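Local coordinates for protein DNA-3-methyladenine glycosidase (Bacillus halodurans, PDB 2H56) that is a mostly helical member of the HhH-GPD superfamily of base excision DNA repair proteins, at residues A[21-24]-A[25-29]; A[46-50]-A[51-55]; A[70-73]-A[74-78]; A[101-105]-A[106-110]. All coordinates share one frame; numbering follows the deposited sequence.

Interaction 1 (A[21-24]-A[25-29]); sequences PEVK and TIVAQ
The carbonyl oxygen of Pro21 takes two bonds from Thr25, one from the backbone and one from the side chain. Thr25 N lies 3.0 Å from Pro21 O, and Thr25 OG1 donates to the same Pro21 O over 3.1 Å. The two donors approach from opposite faces of the carbonyl plane, so they share the acceptor without competing for one position. The hydroxyl reaches back because OG1 stands anti to the carbonyl carbon of Thr25 (chi1 -70°), which leaves it beside the backbone N, within bonding distance of the carbonyl four residues back. The next two rungs are regular helical bonds: Ile26 N to Glu22 O at 3.0 Å with an N-H...O angle of 161°, and Val27 N to Val23 O, also at 3.0 Å. Apolar contact between the segments is light, with Val23 CG1 and Val27 CG1 4.3 Å apart on neighbouring turns.

What positions this turn lies outside it. Val23, Ile26 and Val27 all rest on Ile37 of helix 31-40, while Val23 also meets Val204 and Tyr208 of helix 202-219. Ile26 is further covered by Trp198 and Tyr201. Thr25 and Lys24 are more exposed. The arrangement is that of a short amphipathic alpha-helix, 21-27, with a threonine hydroxyl bonded to the carbonyl one turn back and an aliphatic face laid against two neighbouring helices.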
# COMPACT_ATOMS: atom_id res chain seq x y z
N PRO A 21 -20.39 -5.64 3.25
CA PRO A 21 -20.60 -4.97 4.52
C PRO A 21 -19.52 -3.92 4.83
O PRO A 21 -19.79 -2.93 5.49
CB PRO A 21 -20.60 -6.11 5.53
CG PRO A 21 -20.10 -7.29 4.84
CD PRO A 21 -20.11 -7.07 3.39
N GLU A 22 -18.33 -4.09 4.31
CA GLU A 22 -17.31 -3.05 4.47
C GLU A 22 -17.71 -1.78 3.70
O GLU A 22 -17.58 -0.68 4.20
CB GLU A 22 -15.94 -3.56 4.02
CG GLU A 22 -15.45 -4.77 4.82
CD GLU A 22 -15.87 -6.15 4.24
OE1 GLU A 22 -16.81 -6.23 3.44
OE2 GLU A 22 -15.23 -7.17 4.58
N VAL A 23 -18.20 -1.95 2.49
CA VAL A 23 -18.51 -0.81 1.67
C VAL A 23 -19.72 -0.12 2.31
O VAL A 23 -19.77 1.12 2.36
CB VAL A 23 -18.71 -1.18 0.19
CG1 VAL A 23 -19.46 -0.07 -0.54
CG2 VAL A 23 -17.38 -1.38 -0.45
N LYS A 24 -20.66 -0.91 2.82
CA LYS A 24 -21.86 -0.36 3.43
C LYS A 24 -21.49 0.46 4.65
O LYS A 24 -22.05 1.52 4.89
CB LYS A 24 -22.88 -1.45 3.81
CG LYS A 24 -23.47 -2.23 2.61
CD LYS A 24 -24.88 -1.85 2.22
CE LYS A 24 -25.62 -3.02 1.49
NZ LYS A 24 -27.07 -2.79 1.16
N THR A 25 -20.49 -0.01 5.40
CA THR A 25 -20.02 0.72 6.56
C THR A 25 -19.37 2.04 6.18
O THR A 25 -19.73 3.07 6.75
CB THR A 25 -19.06 -0.11 7.36
OG1 THR A 25 -19.80 -1.15 7.98
CG2 THR A 25 -18.39 0.74 8.43
N ILE A 26 -18.48 2.02 5.19
CA ILE A 26 -17.74 3.24 4.83
C ILE A 26 -18.63 4.30 4.21
O ILE A 26 -18.33 5.47 4.30
CB ILE A 26 -16.54 2.98 3.90
CG1 ILE A 26 -16.98 2.44 2.54
CG2 ILE A 26 -15.54 2.02 4.55
CD1 ILE A 26 -15.91 2.64 1.47
N VAL A 27 -19.74 3.90 3.61
CA VAL A 27 -20.64 4.90 3.04
C VAL A 27 -21.76 5.29 3.96
O VAL A 27 -22.47 6.22 3.65
CB VAL A 27 -21.27 4.45 1.69
CG1 VAL A 27 -20.16 4.02 0.73
CG2 VAL A 27 -22.29 3.34 1.91
N ALA A 28 -21.92 4.62 5.10
CA ALA A 28 -23.08 4.93 5.99
C ALA A 28 -23.25 6.42 6.30
O ALA A 28 -24.34 6.94 6.31
CB ALA A 28 -22.99 4.14 7.27
N GLN A 29 -22.15 7.10 6.55
CA GLN A 29 -22.20 8.48 6.97
C GLN A 29 -21.48 9.35 5.97
O GLN A 29 -20.94 10.39 6.36
CB GLN A 29 -21.57 8.63 8.35
CG GLN A 29 -22.01 7.58 9.36
CD GLN A 29 -21.43 7.86 10.71
OE1 GLN A 29 -22.12 8.27 11.63
NE2 GLN A 29 -20.14 7.70 10.84

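Interaction 2 (A[46-50]-A[51-55]); sequences PTKPN and PFQSL
Asn50 turns its side-chain oxygen over the start of helix 51-61 and accepts from the backbone of Gln53: Asn50 OD1 to Gln53 N is 3.0 Å and nearly straight, with an N-H...O angle of 170°. The donor sits above the plane of the Asn50 amide, not within it. With CG anti to the backbone N (chi1 -170°), the amide is carried alongside the first turn, and its CG comes within 3.7 Å of Gln53 CB. The two amide planes are turned 69° apart, which rules out flat stacking between them. The backbone closes the other half of this compact part: Ser54 N reaches Asn50 O at 3.0 Å, and Ser54 OG adds a weak bond of 3.3 Å to that Asn50 O.

The opposite character appears around Lys48 and Pro49. The aliphatic part of Lys48 runs past the hydroxyl of Ser54, Lys48 CD being 3.7 Å from Ser54 OG, then crosses Gln53 at about a right angle with CD 4.0 Å from Gln53 OE1. These are van der Waals approaches only, and Pro49 is exposed.

Outside partners use the remaining amide groups: Asn50 ND2 donates to Glu85 O, and Gln53 NE2 bonds Tyr73 OH on helix 66-80. Asn50 is thus an N-cap whose oxygen serves a helix-end N-H while its nitrogen ties the cap to a separate loop, a division of labour that fixes which way round its amide is turned.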
# COMPACT_ATOMS: atom_id res chain seq x y z
N PRO A 46 -5.09 -6.62 -3.84
CA PRO A 46 -4.12 -7.72 -3.95
C PRO A 46 -3.43 -7.99 -2.62
O PRO A 46 -3.10 -7.05 -1.90
CB PRO A 46 -3.13 -7.21 -4.99
CG PRO A 46 -3.31 -5.72 -5.03
CD PRO A 46 -4.70 -5.43 -4.60
N THR A 47 -3.29 -9.26 -2.28
CA THR A 47 -2.58 -9.65 -1.07
C THR A 47 -1.43 -10.56 -1.44
O THR A 47 -1.64 -11.69 -1.94
CB THR A 47 -3.47 -10.40 -0.08
OG1 THR A 47 -4.61 -9.58 0.25
CG2 THR A 47 -2.65 -10.81 1.20
N LYS A 48 -0.23 -10.07 -1.17
CA LYS A 48 0.97 -10.86 -1.33
C LYS A 48 1.02 -11.93 -0.24
O LYS A 48 0.98 -11.63 0.94
CB LYS A 48 2.20 -9.97 -1.26
CG LYS A 48 2.29 -8.89 -2.38
CD LYS A 48 3.54 -9.08 -3.28
CE LYS A 48 3.93 -7.82 -4.08
NZ LYS A 48 5.09 -8.08 -4.99
N PRO A 49 1.13 -13.19 -0.64
CA PRO A 49 1.26 -14.23 0.40
C PRO A 49 2.36 -13.94 1.44
O PRO A 49 2.06 -13.83 2.62
CB PRO A 49 1.62 -15.49 -0.40
CG PRO A 49 2.01 -15.01 -1.77
CD PRO A 49 1.25 -13.74 -2.00
N ASN A 50 3.60 -13.76 0.98
CA ASN A 50 4.77 -13.78 1.85
C ASN A 50 5.31 -12.39 2.33
O ASN A 50 5.96 -11.68 1.60
CB ASN A 50 5.87 -14.53 1.13
CG ASN A 50 7.02 -14.82 1.99
OD1 ASN A 50 7.63 -13.92 2.58
ND2 ASN A 50 7.34 -16.08 2.09
N PRO A 51 5.07 -12.04 3.59
CA PRO A 51 5.44 -10.74 4.12
C PRO A 51 6.90 -10.35 3.93
O PRO A 51 7.20 -9.23 3.51
CB PRO A 51 5.17 -10.88 5.61
CG PRO A 51 4.20 -11.97 5.71
CD PRO A 51 4.44 -12.90 4.60
N PHE A 52 7.82 -11.23 4.27
CA PHE A 52 9.21 -10.89 4.12
C PHE A 52 9.53 -10.59 2.67
O PHE A 52 10.23 -9.64 2.37
CB PHE A 52 10.09 -12.03 4.62
CG PHE A 52 11.50 -11.93 4.17
CD1 PHE A 52 12.33 -10.98 4.71
CD2 PHE A 52 11.99 -12.80 3.19
CE1 PHE A 52 13.65 -10.89 4.27
CE2 PHE A 52 13.31 -12.71 2.76
CZ PHE A 52 14.13 -11.76 3.30
N GLN A 53 9.03 -11.42 1.77
CA GLN A 53 9.24 -11.25 0.34
C GLN A 53 8.74 -9.88 -0.11
O GLN A 53 9.41 -9.17 -0.84
CB GLN A 53 8.53 -12.38 -0.40
CG GLN A 53 8.75 -12.44 -1.90
CD GLN A 53 7.87 -11.45 -2.65
OE1 GLN A 53 6.66 -11.36 -2.42
NE2 GLN A 53 8.48 -10.72 -3.58
N SER A 54 7.56 -9.51 0.36
CA SER A 54 6.98 -8.20 0.08
C SER A 54 7.82 -7.05 0.52
O SER A 54 7.90 -6.07 -0.20
CB SER A 54 5.65 -8.07 0.78
OG SER A 54 4.78 -8.98 0.17
N LEU A 55 8.42 -7.12 1.70
CA LEU A 55 9.22 -6.00 2.17
C LEU A 55 10.44 -5.82 1.26
O LEU A 55 10.81 -4.71 0.89
CB LEU A 55 9.67 -6.20 3.62
CG LEU A 55 8.71 -5.74 4.70
CD1 LEU A 55 9.20 -6.15 6.09
CD2 LEU A 55 8.58 -4.22 4.59

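Interaction 3 (A[70-73]-A[74-78]); sequences SAIY and GRVEQ
Tyr73 OH is held from two sides, by a weak bond of 3.3 Å to Glu77 OE2 one turn later and by a stronger one from Gln53 NE2 of helix 51-61. The carboxylate oxygen lies at the ring edge, near the ring plane, while the ring and carboxylate planes are inclined at 45°. Glu77 CG, well out of the ring plane, comes within 3.3 Å of Tyr73 CE2. The ring is led along the helix by a first torsion that sets CG anti to the backbone N (chi1 -172°), and the extended Glu77 chain meets it there.

A second side-chain contact forms around Arg75. Its chain bends at chi3 (-68°), folding the guanidinium back over the preceding turn, where one face covers Ala71 O, 3.5 Å above the plane and offset toward the rim. Ile72 CA lies over this face too, and Ile72 CG1 is 3.7 Å from Arg75 NH2. Arg75 NE donates to Ala101 O, so the group is tethered to the end of another helix.

Beneath these, the backbone is regular: Gly74 N to Ser70 O measures 2.9 Å, and Glu77 N to Tyr73 O 3.0 Å. Ile72 and Val76 line an inner face, both touching Val103. These i to i+4 pairs lie along the amphipathic helix 66-80, part of the mostly helical fold of this HhH-GPD protein.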
# COMPACT_ATOMS: atom_id res chain seq x y z
N SER A 70 11.34 -4.78 -11.81
CA SER A 70 11.05 -6.16 -12.12
C SER A 70 12.30 -6.83 -12.68
O SER A 70 12.61 -7.93 -12.32
CB SER A 70 9.87 -6.27 -13.08
OG SER A 70 9.66 -7.62 -13.47
N ALA A 71 13.05 -6.12 -13.51
CA ALA A 71 14.33 -6.65 -14.00
C ALA A 71 15.30 -6.97 -12.85
O ALA A 71 15.90 -8.04 -12.82
CB ALA A 71 14.97 -5.63 -14.96
N ILE A 72 15.44 -6.04 -11.90
CA ILE A 72 16.42 -6.20 -10.83
C ILE A 72 15.99 -7.31 -9.90
O ILE A 72 16.77 -8.16 -9.52
CB ILE A 72 16.56 -4.94 -10.02
CG1 ILE A 72 17.17 -3.84 -10.89
CG2 ILE A 72 17.40 -5.21 -8.77
CD1 ILE A 72 17.13 -2.47 -10.24
N TYR A 73 14.72 -7.31 -9.55
CA TYR A 73 14.21 -8.34 -8.68
C TYR A 73 14.31 -9.72 -9.33
O TYR A 73 14.63 -10.70 -8.67
CB TYR A 73 12.77 -8.04 -8.29
CG TYR A 73 12.27 -8.98 -7.23
CD1 TYR A 73 12.42 -8.68 -5.89
CD2 TYR A 73 11.67 -10.17 -7.58
CE1 TYR A 73 11.97 -9.54 -4.93
CE2 TYR A 73 11.23 -11.03 -6.64
CZ TYR A 73 11.38 -10.72 -5.32
OH TYR A 73 10.96 -11.60 -4.39
N GLY A 74 14.06 -9.81 -10.62
CA GLY A 74 14.22 -11.08 -11.33
C GLY A 74 15.61 -11.65 -11.13
O GLY A 74 15.77 -12.85 -10.96
N ARG A 75 16.61 -10.78 -11.13
CA ARG A 75 17.97 -11.21 -10.98
C ARG A 75 18.30 -11.58 -9.54
O ARG A 75 19.11 -12.46 -9.32
CB ARG A 75 18.93 -10.16 -11.52
CG ARG A 75 18.95 -10.07 -13.03
CD ARG A 75 20.07 -9.19 -13.49
NE ARG A 75 19.90 -7.77 -13.14
CZ ARG A 75 19.19 -6.90 -13.87
NH1 ARG A 75 18.54 -7.31 -14.95
NH2 ARG A 75 19.12 -5.63 -13.51
N VAL A 76 17.66 -10.94 -8.56
CA VAL A 76 17.85 -11.35 -7.18
C VAL A 76 17.31 -12.76 -7.00
O VAL A 76 17.97 -13.63 -6.37
CB VAL A 76 17.20 -10.40 -6.15
CG1 VAL A 76 17.53 -10.86 -4.79
CG2 VAL A 76 17.67 -8.95 -6.34
N GLU A 77 16.15 -13.04 -7.60
CA GLU A 77 15.57 -14.38 -7.47
C GLU A 77 16.56 -15.44 -7.99
O GLU A 77 16.71 -16.49 -7.37
CB GLU A 77 14.19 -14.51 -8.13
CG GLU A 77 13.10 -13.64 -7.45
CD GLU A 77 11.65 -14.20 -7.54
OE1 GLU A 77 11.25 -14.68 -8.63
OE2 GLU A 77 10.92 -14.13 -6.49
N GLN A 78 17.27 -15.13 -9.08
CA GLN A 78 18.23 -16.08 -9.64
C GLN A 78 19.38 -16.31 -8.68
O GLN A 78 19.78 -17.43 -8.48
CB GLN A 78 18.78 -15.60 -10.97
CG GLN A 78 17.80 -15.57 -12.11
CD GLN A 78 18.39 -14.84 -13.32
OE1 GLN A 78 19.41 -15.26 -13.85
NE2 GLN A 78 17.75 -13.72 -13.75

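Interaction 4 (A[101-105]-A[106-110]); sequences AGVSK and RKIEY
Val103 lays its CG1 methyl between two side chains of the following helix, 3.7 Å from Lys107 CB and equally 3.7 Å from Ile108 CG1. That methyl is anti to the backbone N (chi1 -177°), which projects it past its own carbonyl toward the helix start. Beside this apolar wedge, Ser104 supplies the N-cap: Ser104 OG accepts from Lys107 N at 3.2 Å, with an N-H...O angle of 166°. The hydroxyl sits between backbone N and carbonyl carbon (chi1 80°), facing the first turn, where Lys107 CG also packs against it at 3.4 Å. Regular bonds follow, from Ile108 N to Ser104 O (3.1 Å) and from Glu109 N to Lys105 O (3.2 Å).

The link before the cap is a tight one. Gly102, with positive phi, ends the preceding helix in a Schellman motif, so one helix finishes and the next is capped within three residues. Lys107 NZ is satisfied by Val60 O and Gln62 O around the end of helix 51-61, and Glu109 forms a salt bridge with Lys144. Ile108 leans on Leu98 and Arg99 of helix 95-100, while Val103 meets Ile72 and Val76 of helix 66-80, so the turn lies where helices 66-80, 95-100 and 105-119 converge.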
# COMPACT_ATOMS: atom_id res chain seq x y z
N ALA A 101 23.85 -7.23 -9.58
CA ALA A 101 22.49 -7.44 -10.05
C ALA A 101 21.74 -6.11 -10.25
O ALA A 101 20.67 -6.10 -10.83
CB ALA A 101 21.71 -8.35 -9.06
N GLY A 102 22.29 -5.01 -9.76
CA GLY A 102 21.66 -3.71 -9.92
C GLY A 102 20.97 -3.18 -8.68
O GLY A 102 20.32 -2.14 -8.74
N VAL A 103 21.09 -3.87 -7.55
CA VAL A 103 20.48 -3.36 -6.32
C VAL A 103 21.38 -2.31 -5.81
O VAL A 103 22.57 -2.55 -5.66
CB VAL A 103 20.31 -4.43 -5.22
CG1 VAL A 103 19.59 -3.80 -4.03
CG2 VAL A 103 19.52 -5.63 -5.74
N SER A 104 20.86 -1.13 -5.50
CA SER A 104 21.76 -0.01 -5.06
C SER A 104 22.37 -0.31 -3.70
O SER A 104 21.89 -1.19 -3.00
CB SER A 104 21.02 1.33 -5.08
OG SER A 104 20.23 1.51 -3.92
N LYS A 105 23.44 0.38 -3.35
CA LYS A 105 24.08 0.21 -2.03
C LYS A 105 23.13 0.58 -0.84
O LYS A 105 23.08 -0.12 0.18
CB LYS A 105 25.35 1.03 -1.96
CG LYS A 105 26.15 0.84 -0.71
CD LYS A 105 27.32 1.79 -0.68
CE LYS A 105 28.29 1.43 0.42
NZ LYS A 105 29.70 1.67 -0.01
N ARG A 106 22.35 1.65 -0.99
CA ARG A 106 21.39 1.95 0.04
C ARG A 106 20.32 0.84 0.17
O ARG A 106 19.97 0.41 1.27
CB ARG A 106 20.73 3.32 -0.19
CG ARG A 106 21.58 4.52 0.31
CD ARG A 106 20.72 5.42 1.19
NE ARG A 106 21.34 6.71 1.40
CZ ARG A 106 21.40 7.69 0.50
NH1 ARG A 106 20.88 7.52 -0.72
NH2 ARG A 106 22.01 8.84 0.81
N LYS A 107 19.80 0.39 -0.95
CA LYS A 107 18.78 -0.65 -0.88
C LYS A 107 19.32 -1.94 -0.22
O LYS A 107 18.62 -2.64 0.49
CB LYS A 107 18.19 -0.93 -2.25
CG LYS A 107 17.32 0.20 -2.79
CD LYS A 107 16.94 -0.06 -4.26
CE LYS A 107 15.85 0.89 -4.75
NZ LYS A 107 15.59 0.68 -6.20
N ILE A 108 20.60 -2.23 -0.42
CA ILE A 108 21.20 -3.39 0.23
C ILE A 108 21.21 -3.24 1.74
O ILE A 108 20.87 -4.20 2.43
CB ILE A 108 22.61 -3.66 -0.29
CG1 ILE A 108 22.50 -4.18 -1.73
CG2 ILE A 108 23.30 -4.66 0.63
CD1 ILE A 108 23.76 -4.08 -2.51
N GLU A 109 21.56 -2.06 2.25
CA GLU A 109 21.48 -1.81 3.67
C GLU A 109 20.03 -2.01 4.18
O GLU A 109 19.82 -2.64 5.23
CB GLU A 109 22.01 -0.42 3.99
CG GLU A 109 21.86 0.01 5.49
CD GLU A 109 22.47 1.41 5.85
OE1 GLU A 109 23.00 2.11 4.95
OE2 GLU A 109 22.42 1.79 7.06
N TYR A 110 19.04 -1.50 3.45
CA TYR A 110 17.67 -1.67 3.91
C TYR A 110 17.27 -3.15 3.94
O TYR A 110 16.67 -3.60 4.89
CB TYR A 110 16.67 -0.90 3.04
CG TYR A 110 16.98 0.57 2.84
CD1 TYR A 110 17.69 1.31 3.79
CD2 TYR A 110 16.55 1.21 1.67
CE1 TYR A 110 17.96 2.67 3.58
CE2 TYR A 110 16.82 2.57 1.45
CZ TYR A 110 17.53 3.28 2.39
OH TYR A 110 17.78 4.60 2.13

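Along the chain the four contacts come in series, each a local feature of one helix or its start. Interaction 1, on helix 21-27, stands apart: its centre is about 40 Å from interaction 3 and 42 Å from interaction 4, across the chain's centre. Interactions 2, 3 and 4 cluster, with centres about 12 to 19 Å apart. Helix 51-61 joins helix 66-80 where Gln53 NE2 meets Tyr73 OH at 2.8 Å; Arg75 NE to Ala101 O, 2.9 Å, links helix 66-80 with the turn before helix 105-119. Two side-chain bonds thus tie interaction 2 to 3 and 3 to 4, while interaction 1 belongs to the opposite end of the molecule.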